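Long-range contacts in uncharacterized protein (PDB 4JPQ), which is of unknown function but probably binds carbohydrate as a member of carbohydrate-binding family 9: residues 91-96 and 182-187; 102-107 and 207-212. One frame throughout, in Å; residues are numbered along the deposited sequence.

Contact 1. Residues 91-96 and 182-187; sequences EFFVSP and NFYKCG
Glu91, Phe92 and Phe93 pair in antiparallel register with Tyr184, Phe183 and Asn182, the short strand axes approaching to 4.7 Å and running at 151° to each other. Glu91 and Tyr184 form a hydrogen-bonded pair, joined from Glu91 N to Tyr184 O (2.7 Å) and from Tyr184 N to Glu91 O (3.0 Å). Asn182 and Phe93 form the next, with the nearly straight bond from Phe93 N to Asn182 O at 2.9 Å. The non-hydrogen-bonded pair between them, Phe92 and Phe183, sends both rings to one face of the sheet. They lie side by side with planes 19° apart but slid so far that they barely overlap, and Leu64 and Tyr66 of strand 61-70 pack against both. This layering of one sheet on strands of another is that of the beta-sandwich expected for a family 9 carbohydrate-binding module. The other face carries Glu91, Phe93, Asn182 and Tyr184. There Tyr184 directs the CE2 edge of its ring at a face of Phe93 in a T-shaped stack, with CE2 3.5 Å from Phe93 CD1 and centroids 4.9 Å apart. Glu91 has its CG anti to the carbonyl carbon (chi1 -51°), and its extended chain crosses Tyr184 obliquely, with OE1 near Tyr184 CD2 and OE2 beside Cys186 SG. Phe208 stacks on Tyr184, and His209 meets Phe93 edge-to-face.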
ATOM      1  N   GLU A  91      -0.532  -3.570   0.252  1.00 44.35           N
ATOM      2  CA  GLU A  91       0.569  -3.025  -0.532  1.00 44.02           C
ATOM      3  C   GLU A  91       0.156  -1.817  -1.378  1.00 45.38           C
ATOM      4  O   GLU A  91      -1.003  -1.693  -1.772  1.00 43.01           O
ATOM      5  CB  GLU A  91       1.141  -4.124  -1.449  1.00 47.79           C
ATOM      6  CG  GLU A  91       1.486  -5.452  -0.757  1.00 55.27           C
ATOM      7  CD  GLU A  91       2.068  -6.523  -1.669  1.00 59.53           C
ATOM      8  OE1 GLU A  91       2.146  -6.324  -2.889  1.00 63.95           O
ATOM      9  OE2 GLU A  91       2.435  -7.595  -1.157  1.00 58.18           O
ATOM     10  N   PHE A  92       1.134  -0.940  -1.626  1.00 49.70           N
ATOM     11  CA  PHE A  92       1.010   0.251  -2.468  1.00 48.65           C
ATOM     12  C   PHE A  92       2.245   0.313  -3.367  1.00 43.93           C
ATOM     13  O   PHE A  92       3.363   0.377  -2.863  1.00 49.32           O
ATOM     14  CB  PHE A  92       0.933   1.515  -1.604  1.00 50.05           C
ATOM     15  CG  PHE A  92       0.951   2.818  -2.390  1.00 51.48           C
ATOM     16  CD1 PHE A  92       0.071   3.029  -3.454  1.00 58.59           C
ATOM     17  CD2 PHE A  92       1.808   3.865  -2.025  1.00 51.53           C
ATOM     18  CE1 PHE A  92       0.062   4.234  -4.155  1.00 51.96           C
ATOM     19  CE2 PHE A  92       1.797   5.073  -2.714  1.00 45.59           C
ATOM     20  CZ  PHE A  92       0.923   5.255  -3.782  1.00 50.72           C
ATOM     21  N   PHE A  93       2.032   0.258  -4.676  1.00 37.82           N
ATOM     22  CA  PHE A  93       3.106   0.319  -5.678  1.00 43.71           C
ATOM     23  C   PHE A  93       2.891   1.621  -6.439  1.00 46.68           C
ATOM     24  O   PHE A  93       1.753   1.926  -6.787  1.00 47.35           O
ATOM     25  CB  PHE A  93       3.022  -0.846  -6.668  1.00 52.09           C
ATOM     26  CG  PHE A  93       3.588  -2.163  -6.166  1.00 48.61           C
ATOM     27  CD1 PHE A  93       3.235  -2.697  -4.920  1.00 50.15           C
ATOM     28  CD2 PHE A  93       4.415  -2.926  -6.994  1.00 46.82           C
ATOM     29  CE1 PHE A  93       3.744  -3.928  -4.498  1.00 44.08           C
ATOM     30  CE2 PHE A  93       4.917  -4.152  -6.577  1.00 46.54           C
ATOM     31  CZ  PHE A  93       4.587  -4.652  -5.324  1.00 48.11           C
ATOM     32  N   VAL A  94       3.965   2.365  -6.724  1.00 55.08           N
ATOM     33  CA  VAL A  94       3.837   3.681  -7.380  1.00 57.38           C
ATOM     34  C   VAL A  94       5.117   4.160  -8.093  1.00 58.09           C
ATOM     35  O   VAL A  94       6.214   3.984  -7.565  1.00 59.65           O
ATOM     36  CB  VAL A  94       3.354   4.737  -6.336  1.00 54.81           C
ATOM     37  CG1 VAL A  94       4.369   4.937  -5.211  1.00 56.69           C
ATOM     38  CG2 VAL A  94       3.019   6.070  -6.982  1.00 63.03           C
ATOM     39  N   SER A  95       4.947   4.755  -9.281  1.00 61.20           N
ATOM     40  CA  SER A  95       6.021   5.362 -10.092  1.00 62.39           C
ATOM     41  C   SER A  95       5.679   6.857 -10.075  1.00 61.15           C
ATOM     42  O   SER A  95       4.637   7.254 -10.610  1.00 65.88           O
ATOM     43  CB  SER A  95       6.035   4.818 -11.532  1.00 70.50           C
ATOM     44  OG  SER A  95       6.938   5.532 -12.370  1.00 93.34           O
ATOM     45  N   PRO A  96       6.556   7.701  -9.513  1.00 68.36           N
ATOM     46  CA  PRO A  96       6.181   9.095  -9.329  1.00 82.89           C
ATOM     47  C   PRO A  96       6.558  10.132 -10.396  1.00 91.35           C
ATOM     48  O   PRO A  96       6.058  11.264 -10.289  1.00102.34           O
ATOM     49  CB  PRO A  96       6.921   9.423  -8.042  1.00 84.99           C
ATOM     50  CG  PRO A  96       8.227   8.714  -8.237  1.00 83.94           C
ATOM     51  CD  PRO A  96       7.955   7.507  -9.097  1.00 80.99           C
ATOM     52  N   ASN A 182      -0.706   1.191  -8.087  1.00 51.53           N
ATOM     53  CA  ASN A 182      -1.736   0.187  -7.819  1.00 54.06           C
ATOM     54  C   ASN A 182      -1.711  -0.185  -6.334  1.00 48.58           C
ATOM     55  O   ASN A 182      -0.730   0.124  -5.618  1.00 41.32           O
ATOM     56  CB  ASN A 182      -1.514  -1.044  -8.724  1.00 57.01           C
ATOM     57  CG  ASN A 182      -2.801  -1.796  -9.064  1.00 54.46           C
ATOM     58  OD1 ASN A 182      -3.821  -1.686  -8.382  1.00 53.98           O
ATOM     59  ND2 ASN A 182      -2.742  -2.585 -10.136  1.00 60.14           N
ATOM     60  N   PHE A 183      -2.793  -0.824  -5.887  1.00 42.93           N
ATOM     61  CA  PHE A 183      -2.957  -1.221  -4.485  1.00 51.14           C
ATOM     62  C   PHE A 183      -3.285  -2.699  -4.434  1.00 52.76           C
ATOM     63  O   PHE A 183      -4.053  -3.179  -5.269  1.00 50.92           O
ATOM     64  CB  PHE A 183      -4.060  -0.393  -3.824  1.00 53.39           C
ATOM     65  CG  PHE A 183      -3.921   1.088  -4.060  1.00 53.25           C
ATOM     66  CD1 PHE A 183      -4.404   1.662  -5.235  1.00 52.98           C
ATOM     67  CD2 PHE A 183      -3.283   1.912  -3.125  1.00 52.02           C
ATOM     68  CE1 PHE A 183      -4.258   3.022  -5.472  1.00 53.91           C
ATOM     69  CE2 PHE A 183      -3.148   3.276  -3.358  1.00 49.97           C
ATOM     70  CZ  PHE A 183      -3.629   3.831  -4.535  1.00 51.45           C
ATOM     71  N   TYR A 184      -2.675  -3.423  -3.487  1.00 51.19           N
ATOM     72  CA  TYR A 184      -2.874  -4.866  -3.382  1.00 46.36           C
ATOM     73  C   TYR A 184      -3.075  -5.394  -1.963  1.00 46.89           C
ATOM     74  O   TYR A 184      -2.651  -4.777  -0.983  1.00 43.96           O
ATOM     75  CB  TYR A 184      -1.679  -5.638  -3.964  1.00 48.26           C
ATOM     76  CG  TYR A 184      -1.129  -5.187  -5.293  1.00 45.06           C
ATOM     77  CD1 TYR A 184      -1.901  -5.256  -6.445  1.00 52.88           C
ATOM     78  CD2 TYR A 184       0.202  -4.755  -5.416  1.00 43.22           C
ATOM     79  CE1 TYR A 184      -1.389  -4.868  -7.687  1.00 55.03           C
ATOM     80  CE2 TYR A 184       0.723  -4.361  -6.646  1.00 49.13           C
ATOM     81  CZ  TYR A 184      -0.062  -4.435  -7.785  1.00 51.90           C
ATOM     82  OH  TYR A 184       0.464  -4.040  -8.990  1.00 46.81           O
ATOM     83  N   LYS A 185      -3.688  -6.580  -1.912  1.00 48.89           N
ATOM     84  CA  LYS A 185      -3.892  -7.378  -0.703  1.00 47.63           C
ATOM     85  C   LYS A 185      -3.419  -8.806  -0.997  1.00 50.46           C
ATOM     86  O   LYS A 185      -3.678  -9.338  -2.089  1.00 48.46           O
ATOM     87  CB  LYS A 185      -5.359  -7.441  -0.354  1.00 46.34           C
ATOM     88  CG  LYS A 185      -5.721  -8.339   0.818  1.00 45.89           C
ATOM     89  CD  LYS A 185      -5.285  -7.778   2.160  1.00 48.77           C
ATOM     90  CE  LYS A 185      -5.578  -8.738   3.317  1.00 49.22           C
ATOM     91  NZ  LYS A 185      -4.650  -9.895   3.460  1.00 49.34           N
ATOM     92  N   CYS A 186      -2.756  -9.425  -0.018  1.00 43.12           N
ATOM     93  CA  CYS A 186      -2.274 -10.797  -0.152  1.00 44.16           C
ATOM     94  C   CYS A 186      -1.882 -11.396   1.193  1.00 48.29           C
ATOM     95  O   CYS A 186      -2.019 -10.744   2.224  1.00 47.94           O
ATOM     96  CB  CYS A 186      -1.063 -10.849  -1.114  1.00 49.73           C
ATOM     97  SG  CYS A 186       0.395 -10.026  -0.461  1.00 48.29           S
ATOM     98  N   GLY A 187      -1.410 -12.647   1.157  1.00 46.73           N
ATOM     99  CA  GLY A 187      -0.900 -13.356   2.328  1.00 40.13           C
ATOM    100  C   GLY A 187      -0.481 -14.750   1.920  1.00 45.64           C
ATOM    101  O   GLY A 187      -1.257 -15.683   2.055  1.00 53.24           O
TER

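Contact 2. Residues 102-107 and 207-212; sequences YYNFEC and MFHCPA
Tyr102 and His209 supply the one direct hydrogen bond between strand 102-107 and the loop 207-212, Tyr102 OH lying 2.7 Å from His209 ND1. Either atom could be the donor. Each ring meets the other at its rim, with planes 63° apart, and the hydroxyl sits near the imidazole plane. His209 is the central residue of an inverse gamma turn, and with CG anti to its carbonyl carbon (chi1 -64°) the ring carries ND1 to the phenol.

A second set of polar contacts follows the strand. Asn104 ND2 donates to Glu106 OE2 at 3.0 Å, meeting the oxygen from above the carboxylate plane while the acceptor stays close to the plane of the amide. The same ND2 also bonds Gln116 on the neighbouring strand, and Asn104 OD1 accepts from Arg124, so both ends of the amide are held. Glu106 OE2 stands 4.1 Å from His209 NE2, too far for a direct hydrogen bond; a water donating to that oxygen spans the gap, though its link to NE2 is long and weak.

Two further contacts involve ring and amide groups: Asn104 ND2 lies beside His209 CE1, amide and ring planes 69° apart, and Arg124 makes a cation-pi contact with the Tyr102 ring. Apolar packing is slight, Pro211 CG resting 3.9 Å from Tyr102 CD1.

A bound cyclohexylpropylsulfonic acid, probably from the crystallisation liquor, lies about 3 Å from the His209 side chain and accepts a hydrogen bond from Phe208 N through its O1. Tyrosine, carboxylate, amide and arginine groups cluster near His209, which itself lies close to this molecule, an arrangement consistent with a polar ligand pocket.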
ATOM      1  N   TYR A 102      10.037   2.569 -10.166  1.00 68.87           N
ATOM      2  CA  TYR A 102       8.837   2.519  -9.305  1.00 61.49           C
ATOM      3  C   TYR A 102       9.240   2.039  -7.918  1.00 61.37           C
ATOM      4  O   TYR A 102      10.362   1.532  -7.726  1.00 62.73           O
ATOM      5  CB  TYR A 102       7.731   1.606  -9.879  1.00 52.52           C
ATOM      6  CG  TYR A 102       8.031   0.137  -9.792  1.00 50.26           C
ATOM      7  CD1 TYR A 102       8.860  -0.495 -10.735  1.00 54.76           C
ATOM      8  CD2 TYR A 102       7.511  -0.637  -8.751  1.00 50.70           C
ATOM      9  CE1 TYR A 102       9.157  -1.858 -10.640  1.00 52.13           C
ATOM     10  CE2 TYR A 102       7.813  -1.996  -8.637  1.00 45.98           C
ATOM     11  CZ  TYR A 102       8.622  -2.602  -9.581  1.00 50.68           C
ATOM     12  OH  TYR A 102       8.896  -3.933  -9.460  1.00 48.98           O
ATOM     13  N   TYR A 103       8.298   2.190  -6.990  1.00 53.23           N
ATOM     14  CA  TYR A 103       8.460   1.803  -5.602  1.00 52.96           C
ATOM     15  C   TYR A 103       7.333   0.881  -5.171  1.00 54.56           C
ATOM     16  O   TYR A 103       6.230   0.968  -5.699  1.00 57.61           O
ATOM     17  CB  TYR A 103       8.399   3.038  -4.720  1.00 48.69           C
ATOM     18  CG  TYR A 103       9.500   4.028  -4.964  1.00 55.91           C
ATOM     19  CD1 TYR A 103       9.382   5.015  -5.947  1.00 57.42           C
ATOM     20  CD2 TYR A 103      10.666   4.003  -4.190  1.00 61.00           C
ATOM     21  CE1 TYR A 103      10.396   5.950  -6.153  1.00 65.65           C
ATOM     22  CE2 TYR A 103      11.684   4.930  -4.386  1.00 67.94           C
ATOM     23  CZ  TYR A 103      11.548   5.902  -5.365  1.00 69.04           C
ATOM     24  OH  TYR A 103      12.546   6.823  -5.568  1.00 63.73           O
ATOM     25  N   ASN A 104       7.622   0.001  -4.220  1.00 50.26           N
ATOM     26  CA  ASN A 104       6.608  -0.877  -3.628  1.00 52.77           C
ATOM     27  C   ASN A 104       6.695  -0.771  -2.107  1.00 51.36           C
ATOM     28  O   ASN A 104       7.763  -0.987  -1.528  1.00 43.63           O
ATOM     29  CB  ASN A 104       6.721  -2.340  -4.092  1.00 55.97           C
ATOM     30  CG  ASN A 104       8.089  -2.937  -3.857  1.00 62.30           C
ATOM     31  OD1 ASN A 104       9.073  -2.365  -4.274  1.00 68.30           O
ATOM     32  ND2 ASN A 104       8.157  -4.081  -3.183  1.00 68.76           N
ATOM     33  N   PHE A 105       5.575  -0.395  -1.491  1.00 49.63           N
ATOM     34  CA  PHE A 105       5.443  -0.259  -0.053  1.00 47.98           C
ATOM     35  C   PHE A 105       4.538  -1.400   0.370  1.00 46.82           C
ATOM     36  O   PHE A 105       3.346  -1.362   0.082  1.00 48.39           O
ATOM     37  CB  PHE A 105       4.802   1.085   0.308  1.00 47.48           C
ATOM     38  CG  PHE A 105       5.618   2.271  -0.096  1.00 43.72           C
ATOM     39  CD1 PHE A 105       5.538   2.771  -1.388  1.00 41.70           C
ATOM     40  CD2 PHE A 105       6.442   2.911   0.820  1.00 42.94           C
ATOM     41  CE1 PHE A 105       6.277   3.879  -1.760  1.00 48.48           C
ATOM     42  CE2 PHE A 105       7.189   4.020   0.447  1.00 44.62           C
ATOM     43  CZ  PHE A 105       7.107   4.504  -0.840  1.00 42.88           C
ATOM     44  N   GLU A 106       5.109  -2.415   1.016  1.00 46.80           N
ATOM     45  CA  GLU A 106       4.360  -3.584   1.471  1.00 47.49           C
ATOM     46  C   GLU A 106       4.417  -3.564   2.987  1.00 44.23           C
ATOM     47  O   GLU A 106       5.501  -3.473   3.560  1.00 44.33           O
ATOM     48  CB  GLU A 106       4.978  -4.857   0.892  1.00 50.50           C
ATOM     49  CG  GLU A 106       5.092  -4.834  -0.633  1.00 56.75           C
ATOM     50  CD  GLU A 106       5.611  -6.121  -1.256  1.00 58.75           C
ATOM     51  OE1 GLU A 106       5.602  -7.173  -0.603  1.00 55.86           O
ATOM     52  OE2 GLU A 106       6.023  -6.083  -2.434  1.00 65.34           O
ATOM     53  N   CYS A 107       3.255  -3.643   3.632  1.00 43.96           N
ATOM     54  CA  CYS A 107       3.163  -3.552   5.095  1.00 42.70           C
ATOM     55  C   CYS A 107       2.257  -4.644   5.663  1.00 46.11           C
ATOM     56  O   CYS A 107       1.107  -4.785   5.209  1.00 47.88           O
ATOM     57  CB  CYS A 107       2.623  -2.174   5.443  1.00 50.05           C
ATOM     58  SG  CYS A 107       2.961  -1.663   7.129  1.00 57.74           S
HETATM   59  N   MSE A 207       1.297 -11.810 -10.333  1.00 56.49           N
HETATM   60  CA  MSE A 207       2.493 -10.989 -10.456  1.00 57.65           C
HETATM   61  C   MSE A 207       2.080  -9.556 -10.211  1.00 57.47           C
HETATM   62  O   MSE A 207       1.203  -9.052 -10.895  1.00 53.87           O
HETATM   63  CB  MSE A 207       2.980 -11.233 -11.874  1.00 56.30           C
HETATM   64  CG  MSE A 207       3.537 -12.645 -12.046  1.00 56.92           C
HETATM   65 SE   MSE A 207       4.685 -12.718 -13.606  0.75 53.38          SE
HETATM   66  CE  MSE A 207       3.508 -13.711 -14.835  1.00 72.52           C
ATOM     67  N   PHE A 208       2.686  -8.907  -9.220  1.00 59.25           N
ATOM     68  CA  PHE A 208       2.354  -7.524  -8.863  1.00 58.87           C
ATOM     69  C   PHE A 208       3.345  -6.469  -9.348  1.00 54.93           C
ATOM     70  O   PHE A 208       2.971  -5.301  -9.408  1.00 56.02           O
ATOM     71  CB  PHE A 208       2.214  -7.358  -7.329  1.00 60.91           C
ATOM     72  CG  PHE A 208       1.010  -8.039  -6.693  1.00 53.10           C
ATOM     73  CD1 PHE A 208      -0.215  -8.233  -7.361  1.00 54.36           C
ATOM     74  CD2 PHE A 208       1.076  -8.378  -5.345  1.00 59.23           C
ATOM     75  CE1 PHE A 208      -1.294  -8.825  -6.717  1.00 50.12           C
ATOM     76  CE2 PHE A 208      -0.005  -8.955  -4.698  1.00 60.39           C
ATOM     77  CZ  PHE A 208      -1.192  -9.178  -5.386  1.00 54.28           C
ATOM     78  N   HIS A 209       4.581  -6.851  -9.680  1.00 54.43           N
ATOM     79  CA  HIS A 209       5.618  -5.895 -10.137  1.00 54.94           C
ATOM     80  C   HIS A 209       5.482  -5.561 -11.643  1.00 59.74           C
ATOM     81  O   HIS A 209       6.424  -5.735 -12.422  1.00 62.42           O
ATOM     82  CB  HIS A 209       7.004  -6.446  -9.780  1.00 53.72           C
ATOM     83  CG  HIS A 209       7.241  -6.569  -8.308  1.00 55.19           C
ATOM     84  ND1 HIS A 209       7.979  -5.653  -7.592  1.00 54.06           N
ATOM     85  CD2 HIS A 209       6.815  -7.493  -7.414  1.00 59.59           C
ATOM     86  CE1 HIS A 209       8.009  -6.014  -6.320  1.00 57.93           C
ATOM     87  NE2 HIS A 209       7.309  -7.126  -6.184  1.00 59.76           N
ATOM     88  N   CYS A 210       4.329  -4.994 -12.019  1.00 59.97           N
ATOM     89  CA  CYS A 210       3.945  -4.749 -13.422  1.00 60.58           C
ATOM     90  C   CYS A 210       3.432  -3.323 -13.666  1.00 58.36           C
ATOM     91  O   CYS A 210       2.220  -3.091 -13.694  1.00 59.38           O
ATOM     92  CB  CYS A 210       2.897  -5.783 -13.825  1.00 59.62           C
ATOM     93  SG  CYS A 210       1.578  -5.923 -12.610  1.00 54.88           S
ATOM     94  N   PRO A 211       4.363  -2.364 -13.858  1.00 60.03           N
ATOM     95  CA  PRO A 211       4.033  -0.969 -14.160  1.00 63.28           C
ATOM     96  C   PRO A 211       3.077  -0.721 -15.331  1.00 64.60           C
ATOM     97  O   PRO A 211       2.378   0.288 -15.322  1.00 68.70           O
ATOM     98  CB  PRO A 211       5.398  -0.346 -14.467  1.00 68.16           C
ATOM     99  CG  PRO A 211       6.341  -1.127 -13.644  1.00 66.31           C
ATOM    100  CD  PRO A 211       5.821  -2.533 -13.685  1.00 65.35           C
ATOM    101  N   ALA A 212       3.074  -1.603 -16.332  1.00 69.98           N
ATOM    102  CA  ALA A 212       2.134  -1.506 -17.461  1.00 71.94           C
ATOM    103  C   ALA A 212       0.667  -1.527 -17.000  1.00 68.25           C
ATOM    104  O   ALA A 212      -0.159  -0.855 -17.607  1.00 65.59           O
ATOM    105  CB  ALA A 212       2.379  -2.628 -18.462  1.00 75.81           C
TER
HETATM  106  O   HOH W   1       8.405  -8.039  -3.029  1.00 40.37           O

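The two contacts illustrate how one sheet supports both a core and what may be a ligand pocket. Strands 89-95 and 102-108 are neighbours, joined by backbone bonds such as Phe92 O to Phe105 N, so contact 1 and contact 2 lie only about 5 Å apart between centres. Contact 1 is wholly buried and rests on regular strand pairing and aromatic packing; contact 2 joins a strand to an irregular loop with an exposed histidine, buries roughly half as much surface, and relies on side-chain polar groups and water. Phe93 bridges the two, packing its CZ on Asn104 CB, while Glu91 OE1 touches the Phe208 ring in the loop before strand 215-219.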